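Local coordinates for ABC-type transport system, sugar-family extracellular solute-binding protein (Peptoclostridium difficile 630, PDB 6HNI) that binds tyrosine between its two lobes, probably delivering it to an ABC importer, and is a lipoprotein with adhesive properties, at residues A39-K50 with Y258-A269; I192-S203 with L219-I230. The protein carries 1 engineered substitution. One frame throughout, in Å; residues are numbered along the deposited sequence.

Contact 1: residues A39-K50 with Y258-A269. With TYR (tyrosine), chain B; EDO (1,2-ethanediol), chain C.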
loop_
_atom_site.group_PDB
_atom_site.type_symbol
_atom_site.label_atom_id
_atom_site.label_comp_id
_atom_site.label_asym_id
_atom_site.label_seq_id
_atom_site.Cartn_x
_atom_site.Cartn_y
_atom_site.Cartn_z
ATOM N N ALA A 39 6.544 5.732 -4.562
ATOM C CA ALA A 39 7.825 4.989 -4.472
ATOM C C ALA A 39 7.845 3.825 -5.455
ATOM O O ALA A 39 8.900 3.546 -6.113
ATOM C CB ALA A 39 8.105 4.514 -3.037
ATOM N N THR A 40 6.731 3.136 -5.642
ATOM C CA THR A 40 6.724 2.020 -6.589
ATOM C C THR A 40 6.938 2.523 -7.993
ATOM O O THR A 40 7.615 1.816 -8.772
ATOM C CB THR A 40 5.481 1.127 -6.540
ATOM O OG1 THR A 40 4.349 1.830 -7.068
ATOM C CG2 THR A 40 5.191 0.663 -5.146
ATOM N N ARG A 41 6.352 3.637 -8.368
ATOM C CA ARG A 41 6.540 4.174 -9.716
ATOM C C ARG A 41 8.020 4.511 -9.913
ATOM O O ARG A 41 8.626 4.209 -10.984
ATOM C CB ARG A 41 5.630 5.395 -9.934
ATOM C CG ARG A 41 5.528 5.935 -11.349
ATOM C CD ARG A 41 6.635 6.895 -11.646
ATOM N NE ARG A 41 6.439 7.673 -12.875
ATOM C CZ ARG A 41 5.780 8.827 -12.991
ATOM N NH1 ARG A 41 5.769 9.480 -14.145
ATOM N NH2 ARG A 41 5.176 9.389 -11.963
ATOM N N THR A 42 8.619 5.154 -8.920
ATOM C CA THR A 42 10.034 5.526 -8.978
ATOM C C THR A 42 10.912 4.304 -9.235
ATOM O O THR A 42 11.786 4.303 -10.156
ATOM C CB THR A 42 10.435 6.239 -7.685
ATOM O OG1 THR A 42 9.743 7.486 -7.655
ATOM C CG2 THR A 42 11.936 6.517 -7.613
ATOM N N GLY A 43 10.722 3.250 -8.464
ATOM C CA GLY A 43 11.503 2.016 -8.631
ATOM C C GLY A 43 11.286 1.348 -9.964
ATOM O O GLY A 43 12.279 0.863 -10.596
ATOM N N PHE A 44 10.053 1.280 -10.439
ATOM C CA PHE A 44 9.731 0.624 -11.697
ATOM C C PHE A 44 10.481 1.311 -12.831
ATOM O O PHE A 44 11.106 0.631 -13.667
ATOM C CB PHE A 44 8.224 0.713 -11.941
ATOM C CG PHE A 44 7.712 0.153 -13.228
ATOM C CD1 PHE A 44 7.265 -1.127 -13.293
ATOM C CD2 PHE A 44 7.531 0.980 -14.346
ATOM C CE1 PHE A 44 6.742 -1.658 -14.460
ATOM C CE2 PHE A 44 7.007 0.441 -15.527
ATOM C CZ PHE A 44 6.599 -0.860 -15.576
ATOM N N VAL A 45 10.436 2.628 -12.884
ATOM C CA VAL A 45 11.080 3.363 -13.977
ATOM C C VAL A 45 12.604 3.178 -13.909
ATOM O O VAL A 45 13.279 3.020 -14.953
ATOM C CB VAL A 45 10.642 4.845 -13.970
ATOM C CG1 VAL A 45 11.420 5.692 -14.971
ATOM C CG2 VAL A 45 9.136 4.945 -14.228
ATOM N N LYS A 46 13.171 3.189 -12.705
ATOM C CA LYS A 46 14.626 2.971 -12.563
ATOM C C LYS A 46 15.000 1.572 -13.035
ATOM O O LYS A 46 16.072 1.423 -13.698
ATOM C CB LYS A 46 15.114 3.184 -11.125
ATOM C CG LYS A 46 15.098 4.609 -10.648
ATOM C CD LYS A 46 15.507 4.732 -9.191
ATOM C CE LYS A 46 15.530 6.189 -8.759
ATOM N NZ LYS A 46 15.755 6.297 -7.303
ATOM N N ALA A 47 14.205 0.541 -12.747
ATOM C CA ALA A 47 14.531 -0.808 -13.199
ATOM C C ALA A 47 14.511 -0.834 -14.723
ATOM O O ALA A 47 15.387 -1.446 -15.358
ATOM C CB ALA A 47 13.588 -1.886 -12.619
ATOM N N LEU A 48 13.541 -0.197 -15.356
ATOM C CA LEU A 48 13.458 -0.264 -16.814
ATOM C C LEU A 48 14.669 0.426 -17.385
ATOM O O LEU A 48 15.315 -0.129 -18.319
ATOM C CB LEU A 48 12.179 0.377 -17.334
ATOM C CG LEU A 48 10.915 -0.485 -17.313
ATOM C CD1 LEU A 48 9.787 0.427 -17.719
ATOM C CD2 LEU A 48 10.923 -1.699 -18.226
ATOM N N GLU A 49 15.044 1.573 -16.847
ATOM C CA GLU A 49 16.187 2.305 -17.353
ATOM C C GLU A 49 17.494 1.499 -17.211
ATOM O O GLU A 49 18.309 1.464 -18.146
ATOM C CB GLU A 49 16.365 3.650 -16.638
ATOM C CG GLU A 49 15.374 4.736 -17.044
ATOM C CD GLU A 49 15.982 6.130 -17.055
ATOM O OE1 GLU A 49 17.149 6.274 -16.626
ATOM O OE2 GLU A 49 15.274 7.068 -17.490
ATOM N N LYS A 50 17.718 0.873 -16.070
ATOM C CA LYS A 50 18.906 0.038 -15.848
ATOM C C LYS A 50 19.009 -1.132 -16.849
ATOM O O LYS A 50 20.118 -1.570 -17.209
ATOM C CB LYS A 50 18.954 -0.472 -14.415
ATOM C CG LYS A 50 20.345 -0.976 -14.074
ATOM C CD LYS A 50 20.365 -1.678 -12.784
ATOM C CE LYS A 50 21.789 -2.027 -12.402
ATOM N NZ LYS A 50 21.664 -2.731 -11.104
ATOM N N TYR A 258 8.836 0.078 -0.568
ATOM C CA TYR A 258 8.001 0.110 -1.768
ATOM C C TYR A 258 8.783 0.473 -3.058
ATOM O O TYR A 258 8.419 -0.002 -4.137
ATOM C CB TYR A 258 6.830 1.065 -1.563
ATOM C CG TYR A 258 5.645 0.395 -0.864
ATOM C CD1 TYR A 258 5.638 0.236 0.536
ATOM C CD2 TYR A 258 4.574 -0.066 -1.560
ATOM C CE1 TYR A 258 4.576 -0.370 1.152
ATOM C CE2 TYR A 258 3.458 -0.637 -0.909
ATOM C CZ TYR A 258 3.514 -0.802 0.451
ATOM O OH TYR A 258 2.421 -1.355 1.130
ATOM N N GLU A 259 9.834 1.267 -2.917
ATOM C CA GLU A 259 10.690 1.529 -4.108
ATOM C C GLU A 259 11.279 0.213 -4.573
ATOM O O GLU A 259 11.316 -0.058 -5.807
ATOM C CB GLU A 259 11.752 2.550 -3.797
ATOM C CG GLU A 259 12.490 2.894 -5.111
ATOM C CD GLU A 259 13.488 4.050 -5.032
ATOM O OE1 GLU A 259 13.390 4.940 -4.142
ATOM O OE2 GLU A 259 14.369 4.088 -5.927
ATOM N N LYS A 260 11.802 -0.602 -3.672
ATOM C CA LYS A 260 12.337 -1.938 -4.070
ATOM C C LYS A 260 11.280 -2.822 -4.679
ATOM O O LYS A 260 11.538 -3.637 -5.587
ATOM C CB LYS A 260 13.068 -2.639 -2.933
ATOM C CG LYS A 260 14.278 -1.873 -2.427
ATOM C CD LYS A 260 14.980 -2.577 -1.290
ATOM C CE LYS A 260 16.235 -1.860 -0.863
ATOM N NZ LYS A 260 17.039 -2.776 -0.035
ATOM N N LEU A 261 10.062 -2.770 -4.152
ATOM C CA LEU A 261 8.941 -3.546 -4.706
ATOM C C LEU A 261 8.626 -3.123 -6.158
ATOM O O LEU A 261 8.379 -3.979 -7.011
ATOM C CB LEU A 261 7.692 -3.449 -3.798
ATOM C CG LEU A 261 6.632 -4.519 -3.975
ATOM C CD1 LEU A 261 7.070 -5.830 -3.312
ATOM C CD2 LEU A 261 5.284 -4.057 -3.350
ATOM N N GLY A 262 8.645 -1.820 -6.394
ATOM C CA GLY A 262 8.467 -1.276 -7.730
ATOM C C GLY A 262 9.592 -1.663 -8.701
ATOM O O GLY A 262 9.317 -2.015 -9.843
ATOM N N TYR A 263 10.785 -1.672 -8.160
ATOM C CA TYR A 263 11.995 -2.033 -8.973
ATOM C C TYR A 263 11.831 -3.487 -9.387
ATOM O O TYR A 263 12.051 -3.832 -10.575
ATOM C CB TYR A 263 13.213 -1.808 -8.110
ATOM C CG TYR A 263 14.482 -2.003 -8.898
ATOM C CD1 TYR A 263 14.940 -3.277 -9.163
ATOM C CD2 TYR A 263 15.169 -0.908 -9.450
ATOM C CE1 TYR A 263 16.105 -3.482 -9.944
ATOM C CE2 TYR A 263 16.334 -1.095 -10.218
ATOM C CZ TYR A 263 16.759 -2.383 -10.457
ATOM O OH TYR A 263 17.893 -2.573 -11.278
ATOM N N LYS A 264 11.453 -4.395 -8.489
ATOM C CA LYS A 264 11.193 -5.793 -8.829
ATOM C C LYS A 264 10.139 -5.898 -9.919
ATOM O O LYS A 264 10.242 -6.669 -10.878
ATOM C CB LYS A 264 10.786 -6.610 -7.559
ATOM C CG LYS A 264 10.269 -8.000 -7.819
ATOM C CD LYS A 264 11.374 -8.918 -8.323
ATOM C CE LYS A 264 10.836 -10.344 -8.483
ATOM N NZ LYS A 264 11.946 -11.215 -8.970
ATOM N N THR A 265 9.060 -5.117 -9.794
ATOM C CA THR A 265 8.022 -5.139 -10.801
ATOM C C THR A 265 8.579 -4.696 -12.213
ATOM O O THR A 265 8.144 -5.230 -13.244
ATOM C CB THR A 265 6.832 -4.232 -10.415
ATOM O OG1 THR A 265 6.459 -4.481 -9.019
ATOM C CG2 THR A 265 5.651 -4.551 -11.251
ATOM N N GLY A 266 9.459 -3.708 -12.192
ATOM C CA GLY A 266 10.106 -3.268 -13.441
ATOM C C GLY A 266 10.946 -4.384 -14.018
ATOM O O GLY A 266 10.970 -4.544 -15.261
ATOM N N GLU A 267 11.642 -5.152 -13.200
ATOM C CA GLU A 267 12.386 -6.318 -13.731
ATOM C C GLU A 267 11.441 -7.312 -14.358
ATOM O O GLU A 267 11.728 -7.896 -15.411
ATOM C CB GLU A 267 13.207 -7.004 -12.672
ATOM C CG GLU A 267 14.301 -6.178 -12.075
ATOM C CD GLU A 267 15.209 -6.987 -11.160
ATOM O OE1 GLU A 267 14.686 -7.781 -10.351
ATOM O OE2 GLU A 267 16.459 -6.824 -11.241
ATOM N N MET A 268 10.225 -7.511 -13.798
ATOM C CA MET A 268 9.263 -8.391 -14.387
ATOM C C MET A 268 8.714 -7.810 -15.678
ATOM O O MET A 268 8.492 -8.535 -16.661
ATOM C CB MET A 268 8.095 -8.598 -13.378
ATOM C CG MET A 268 8.557 -9.294 -12.130
ATOM S SD MET A 268 7.389 -9.401 -10.753
ATOM C CE MET A 268 6.407 -10.732 -11.362
ATOM N N ALA A 269 8.593 -6.485 -15.758
ATOM C CA ALA A 269 8.246 -5.809 -17.024
ATOM C C ALA A 269 9.227 -6.094 -18.127
ATOM O O ALA A 269 8.825 -6.272 -19.282
ATOM C CB ALA A 269 8.114 -4.296 -16.876
HETATM N N TYR B . -2.093 -2.199 -0.317
HETATM C CA TYR B . -2.873 -1.161 -1.015
HETATM C C TYR B . -3.694 -1.802 -2.123
HETATM O O TYR B . -4.282 -1.067 -2.907
HETATM C CB TYR B . -2.015 0.048 -1.438
HETATM C CG TYR B . -1.466 0.803 -0.273
HETATM C CD1 TYR B . -2.355 1.516 0.585
HETATM C CD2 TYR B . -0.150 0.805 0.079
HETATM C CE1 TYR B . -1.876 2.145 1.704
HETATM C CE2 TYR B . 0.347 1.436 1.199
HETATM C CZ TYR B . -0.551 2.125 2.047
HETATM O OH TYR B . -0.076 2.755 3.180
HETATM O OXT TYR B . -3.837 -3.006 -2.158
HETATM C C1 EDO C . 4.318 13.553 -13.081
HETATM O O1 EDO C . 4.446 12.270 -12.442
HETATM C C2 EDO C . 3.796 13.394 -14.509
HETATM O O2 EDO C . 4.531 12.353 -15.185
#
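A47 lays its methyl group squarely over the ring of Y263: CB of A47 sits 3.6 Å from the ring centroid and only 7° off its normal, a CH-pi contact. The ring gets there because CG of Y263 stands anti to its backbone N (chi1 -174°), which lays it along helix 39-50 as a knob in the hole formed by G43, K46, A47 and K50. At the far end the extended chain of K50 crosses it at about a right angle, CD lying near the ring plane and 3.0 Å from OH of Y263. E259 is a second knob, set among A39, T42, G43 and K46; its OE2 takes a 2.9 Å salt bridge from NZ of K46 on the syn side, and the two side chains cross at about a right angle. Along this face the backbones come close: G43 and G262, with G266 a turn further on, let the axes approach to 6.3 Å at a crossing of -40°, close enough for CA-H...O contacts such as CA of Y263 to O of G43 (3.3 Å) and CA of G43 to O of E259 (3.5 Å). This glycine-lined helix pair packs on the five-stranded parallel sheet of one lobe of the periplasmic-binding-protein fold. On the sheet side, F44 drops into the hole formed by G262, T265, G266 and A269, with CE1 3.8 Å from CB of A269, while its ring also stacks with F89. Toward the cleft, CG2 of T40 meets the edge of the Y258 ring, whose OH hydrogen-bonds D137 and lies 3.5 Å from CE2 of the bound tyrosine.

Contact 2: residues I192-S203 with L219-I230. With EDO (1,2-ethanediol), chain F.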
loop_
_atom_site.group_PDB
_atom_site.type_symbol
_atom_site.label_atom_id
_atom_site.label_comp_id
_atom_site.label_asym_id
_atom_site.label_seq_id
_atom_site.Cartn_x
_atom_site.Cartn_y
_atom_site.Cartn_z
ATOM N N ILE A 192 -15.415 3.349 6.954
ATOM C CA ILE A 192 -15.853 4.538 6.214
ATOM C C ILE A 192 -15.777 4.292 4.701
ATOM O O ILE A 192 -15.261 3.252 4.262
ATOM C CB ILE A 192 -15.001 5.758 6.615
ATOM C CG1 ILE A 192 -13.522 5.553 6.191
ATOM C CG2 ILE A 192 -15.163 6.069 8.118
ATOM C CD1 ILE A 192 -12.693 6.794 6.313
ATOM N N THR A 193 -16.312 5.217 3.908
ATOM C CA THR A 193 -16.270 5.119 2.449
ATOM C C THR A 193 -15.819 6.371 1.754
ATOM O O THR A 193 -15.574 6.299 0.556
ATOM C CB THR A 193 -17.630 4.716 1.835
ATOM O OG1 THR A 193 -18.622 5.643 2.236
ATOM C CG2 THR A 193 -18.035 3.337 2.263
ATOM N N THR A 194 -15.650 7.479 2.462
ATOM C CA THR A 194 -15.306 8.770 1.878
ATOM C C THR A 194 -14.289 9.497 2.746
ATOM O O THR A 194 -14.261 9.313 4.006
ATOM C CB THR A 194 -16.549 9.684 1.712
ATOM O OG1 THR A 194 -17.020 10.029 3.004
ATOM C CG2 THR A 194 -17.626 8.990 0.955
ATOM N N SER A 195 -13.511 10.383 2.153
ATOM C CA SER A 195 -12.559 11.203 2.883
ATOM C C SER A 195 -13.271 12.163 3.859
ATOM O O SER A 195 -12.702 12.530 4.900
ATOM C CB SER A 195 -11.655 12.053 1.991
ATOM O OG SER A 195 -12.402 12.865 1.142
ATOM N N ASN A 196 -14.500 12.581 3.517
ATOM C CA ASN A 196 -15.265 13.462 4.412
ATOM C C ASN A 196 -15.583 12.810 5.737
ATOM O O ASN A 196 -15.868 13.541 6.683
ATOM C CB ASN A 196 -16.525 13.941 3.709
ATOM C CG ASN A 196 -16.256 15.071 2.733
ATOM O OD1 ASN A 196 -15.247 15.781 2.830
ATOM N ND2 ASN A 196 -17.197 15.275 1.800
ATOM N N GLU A 197 -15.576 11.490 5.833
ATOM C CA GLU A 197 -15.842 10.755 7.073
ATOM C C GLU A 197 -14.664 10.587 7.975
ATOM O O GLU A 197 -14.822 10.094 9.061
ATOM C CB GLU A 197 -16.427 9.375 6.781
ATOM C CG GLU A 197 -17.785 9.345 6.130
ATOM C CD GLU A 197 -18.164 7.966 5.634
ATOM O OE1 GLU A 197 -19.012 7.282 6.217
ATOM O OE2 GLU A 197 -17.627 7.541 4.636
ATOM N N VAL A 198 -13.454 10.959 7.552
ATOM C CA VAL A 198 -12.265 10.721 8.349
ATOM C C VAL A 198 -12.321 11.450 9.707
ATOM O O VAL A 198 -12.001 10.840 10.740
ATOM C CB VAL A 198 -10.993 11.093 7.553
ATOM C CG1 VAL A 198 -9.747 11.138 8.426
ATOM C CG2 VAL A 198 -10.809 10.084 6.412
ATOM N N ASN A 199 -12.710 12.731 9.703
ATOM C CA ASN A 199 -12.672 13.533 10.936
ATOM C C ASN A 199 -13.502 12.880 12.026
ATOM O O ASN A 199 -12.993 12.571 13.135
ATOM C CB ASN A 199 -13.160 14.932 10.649
ATOM C CG ASN A 199 -12.984 15.881 11.837
ATOM O OD1 ASN A 199 -13.422 15.565 12.953
ATOM N ND2 ASN A 199 -12.308 17.017 11.624
ATOM N N GLN A 200 -14.758 12.600 11.714
ATOM C CA GLN A 200 -15.642 12.042 12.753
ATOM C C GLN A 200 -15.243 10.587 13.088
ATOM O O GLN A 200 -15.411 10.123 14.212
ATOM C CB GLN A 200 -17.067 12.116 12.267
ATOM C CG GLN A 200 -18.086 11.804 13.336
ATOM C CD GLN A 200 -18.300 10.330 13.504
ATOM O OE1 GLN A 200 -18.050 9.543 12.574
ATOM N NE2 GLN A 200 -18.804 9.935 14.700
ATOM N N GLY A 201 -14.664 9.879 12.110
ATOM C CA GLY A 201 -14.242 8.528 12.351
ATOM C C GLY A 201 -13.133 8.412 13.366
ATOM O O GLY A 201 -13.246 7.649 14.322
ATOM N N ILE A 202 -12.032 9.142 13.163
ATOM C CA ILE A 202 -10.966 9.135 14.157
ATOM C C ILE A 202 -11.444 9.748 15.493
ATOM O O ILE A 202 -11.131 9.228 16.551
ATOM C CB ILE A 202 -9.621 9.726 13.657
ATOM C CG1 ILE A 202 -8.464 9.588 14.647
ATOM C CG2 ILE A 202 -9.751 11.173 13.249
ATOM C CD1 ILE A 202 -8.119 8.167 15.067
ATOM N N SER A 203 -12.226 10.805 15.417
ATOM C CA SER A 203 -12.709 11.468 16.626
ATOM C C SER A 203 -13.543 10.527 17.488
ATOM O O SER A 203 -13.436 10.560 18.724
ATOM C CB SER A 203 -13.479 12.712 16.240
ATOM O OG SER A 203 -12.671 13.643 15.566
ATOM N N LEU A 219 -7.492 5.055 1.182
ATOM C CA LEU A 219 -8.270 6.211 1.686
ATOM C C LEU A 219 -7.635 6.795 2.956
ATOM O O LEU A 219 -7.368 7.993 3.028
ATOM C CB LEU A 219 -9.711 5.779 1.873
ATOM C CG LEU A 219 -10.633 6.944 2.235
ATOM C CD1 LEU A 219 -10.752 7.931 1.099
ATOM C CD2 LEU A 219 -11.997 6.386 2.621
ATOM N N VAL A 220 -7.327 5.929 3.916
ATOM C CA VAL A 220 -6.730 6.404 5.179
ATOM C C VAL A 220 -5.292 6.903 4.984
ATOM O O VAL A 220 -4.905 7.942 5.510
ATOM C CB VAL A 220 -6.857 5.351 6.276
ATOM C CG1 VAL A 220 -6.232 5.851 7.565
ATOM C CG2 VAL A 220 -8.340 5.066 6.552
ATOM N N ALA A 221 -4.512 6.190 4.157
ATOM C CA ALA A 221 -3.147 6.647 3.865
ATOM C C ALA A 221 -3.133 8.030 3.231
ATOM O O ALA A 221 -2.188 8.773 3.440
ATOM C CB ALA A 221 -2.442 5.617 2.967
ATOM N N SER A 222 -4.149 8.367 2.444
ATOM C CA SER A 222 -4.271 9.687 1.810
ATOM C C SER A 222 -4.722 10.819 2.716
ATOM O O SER A 222 -4.634 12.009 2.335
ATOM C CB SER A 222 -5.286 9.597 0.707
ATOM O OG SER A 222 -4.782 8.747 -0.299
ATOM N N SER A 223 -5.237 10.441 3.896
ATOM C CA SER A 223 -5.689 11.384 4.924
ATOM C C SER A 223 -4.901 11.297 6.191
ATOM O O SER A 223 -5.365 11.786 7.270
ATOM C CB SER A 223 -7.164 11.142 5.193
ATOM O OG SER A 223 -7.934 11.745 4.180
ATOM N N MET A 224 -3.692 10.790 6.137
ATOM C CA MET A 224 -2.891 10.570 7.347
ATOM C C MET A 224 -2.587 11.821 8.157
ATOM O O MET A 224 -2.622 11.783 9.370
ATOM C CB MET A 224 -1.588 9.807 7.047
ATOM C CG MET A 224 -1.763 8.315 7.228
ATOM S SD MET A 224 -2.343 7.746 8.871
ATOM C CE MET A 224 -1.432 8.821 9.988
ATOM N N PRO A 225 -2.293 12.951 7.485
ATOM C CA PRO A 225 -2.019 14.144 8.309
ATOM C C PRO A 225 -3.182 14.539 9.242
ATOM O O PRO A 225 -2.910 15.011 10.355
ATOM C CB PRO A 225 -1.706 15.209 7.271
ATOM C CG PRO A 225 -1.129 14.399 6.112
ATOM C CD PRO A 225 -1.980 13.170 6.063
ATOM N N ILE A 226 -4.416 14.361 8.794
ATOM C CA ILE A 226 -5.602 14.574 9.637
ATOM C C ILE A 226 -5.670 13.556 10.772
ATOM O O ILE A 226 -5.884 13.920 11.953
ATOM C CB ILE A 226 -6.905 14.527 8.802
ATOM C CG1 ILE A 226 -6.932 15.705 7.812
ATOM C CG2 ILE A 226 -8.154 14.619 9.715
ATOM C CD1 ILE A 226 -8.034 15.664 6.783
ATOM N N VAL A 227 -5.513 12.278 10.446
ATOM C CA VAL A 227 -5.540 11.223 11.438
ATOM C C VAL A 227 -4.486 11.454 12.500
ATOM O O VAL A 227 -4.793 11.409 13.714
ATOM C CB VAL A 227 -5.397 9.835 10.799
ATOM C CG1 VAL A 227 -5.220 8.750 11.852
ATOM C CG2 VAL A 227 -6.563 9.532 9.906
ATOM N N SER A 228 -3.282 11.775 12.069
ATOM C CA SER A 228 -2.159 12.047 12.953
ATOM C C SER A 228 -2.440 13.210 13.925
ATOM O O SER A 228 -2.190 13.108 15.130
ATOM C CB SER A 228 -0.884 12.364 12.135
ATOM O OG SER A 228 0.155 12.857 12.978
ATOM N N LYS A 229 -2.940 14.307 13.392
ATOM C CA LYS A 229 -3.163 15.505 14.179
ATOM C C LYS A 229 -4.150 15.205 15.322
ATOM O O LYS A 229 -3.889 15.522 16.494
ATOM C CB LYS A 229 -3.679 16.646 13.281
ATOM C CG LYS A 229 -3.678 17.989 13.937
ATOM C CD LYS A 229 -2.342 18.679 13.937
ATOM C CE LYS A 229 -2.500 20.013 14.651
ATOM N NZ LYS A 229 -1.251 20.795 14.576
ATOM N N ILE A 230 -5.278 14.587 14.985
ATOM C CA ILE A 230 -6.292 14.283 16.002
ATOM C C ILE A 230 -5.812 13.183 16.972
ATOM O O ILE A 230 -6.027 13.245 18.194
ATOM C CB ILE A 230 -7.644 13.908 15.356
ATOM C CG1 ILE A 230 -8.213 15.134 14.615
ATOM C CG2 ILE A 230 -8.659 13.429 16.394
ATOM C CD1 ILE A 230 -9.312 14.859 13.639
HETATM C C1 EDO F . -4.802 15.438 4.499
HETATM O O1 EDO F . -4.775 14.609 5.608
HETATM C C2 EDO F . -4.049 16.738 4.680
HETATM O O2 EDO F . -4.895 17.720 5.275
HETATM O O HOH W 1 -10.028 13.388 5.056
#
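V198 points both of its methyl groups into helix 224-230 and the turn before it: CG1 reaches CG2 of V227 at 3.9 Å and CG2 of I226 at 4.0 Å, while CG2 lies against CB of S223. With CG1 anti to the backbone N (chi1 168°), the branch straddles the start of that helix. One turn on, I202 and I230 lie alongside each other, pointing opposite ways, CG2 of I202 coming 3.7 Å from CD1 of I230. On the sheet side, M161 on strand 157-163 backs V198 and V227, and L212 on strand 211-214 backs I202 and V227; segments 198-203 and 224-230 run 9.8 Å apart between axes, at 34°, over the four-stranded parallel sheet of the second lobe. At the other end of the contact L219 forks across the turn leading out of strand 186-192, its CD2 3.8 Å from CD1 of I192 and its CD1 3.8 Å from N of S195. Toward solvent the contact is looser, and the polar link is a water that donates to O of S195 and also hydrogen-bonds OG of S223, both at 2.8 Å; no direct hydrogen bond joins the segments. N199 and S203 border the exposed edge near CD1 of I230, and a 1,2-ethanediol, probably picked up from the crystallisation solution, accepts from N of I226.

How the contacts relate
The two contacts belong to different lobes, on opposite sides of the chain's centre: their centres lie 30 Å apart, their nearest atoms about 9 Å, and they do not touch. Both segments of contact 2 fall within the long span of chain separating the two segments of contact 1. The bound tyrosine relates them. Contact 1 reaches it through Y258, whereas segment 219-230 of contact 2 touches the ligand through A221, which takes no part in the packing on 192-203; the L219 side chain stays about 9 Å from it. Residues including D137, S114, T216, N218 and E242 hydrogen-bond the ligand, consistent with a closed, two-lobed binding protein gripping its amino acid in the cleft.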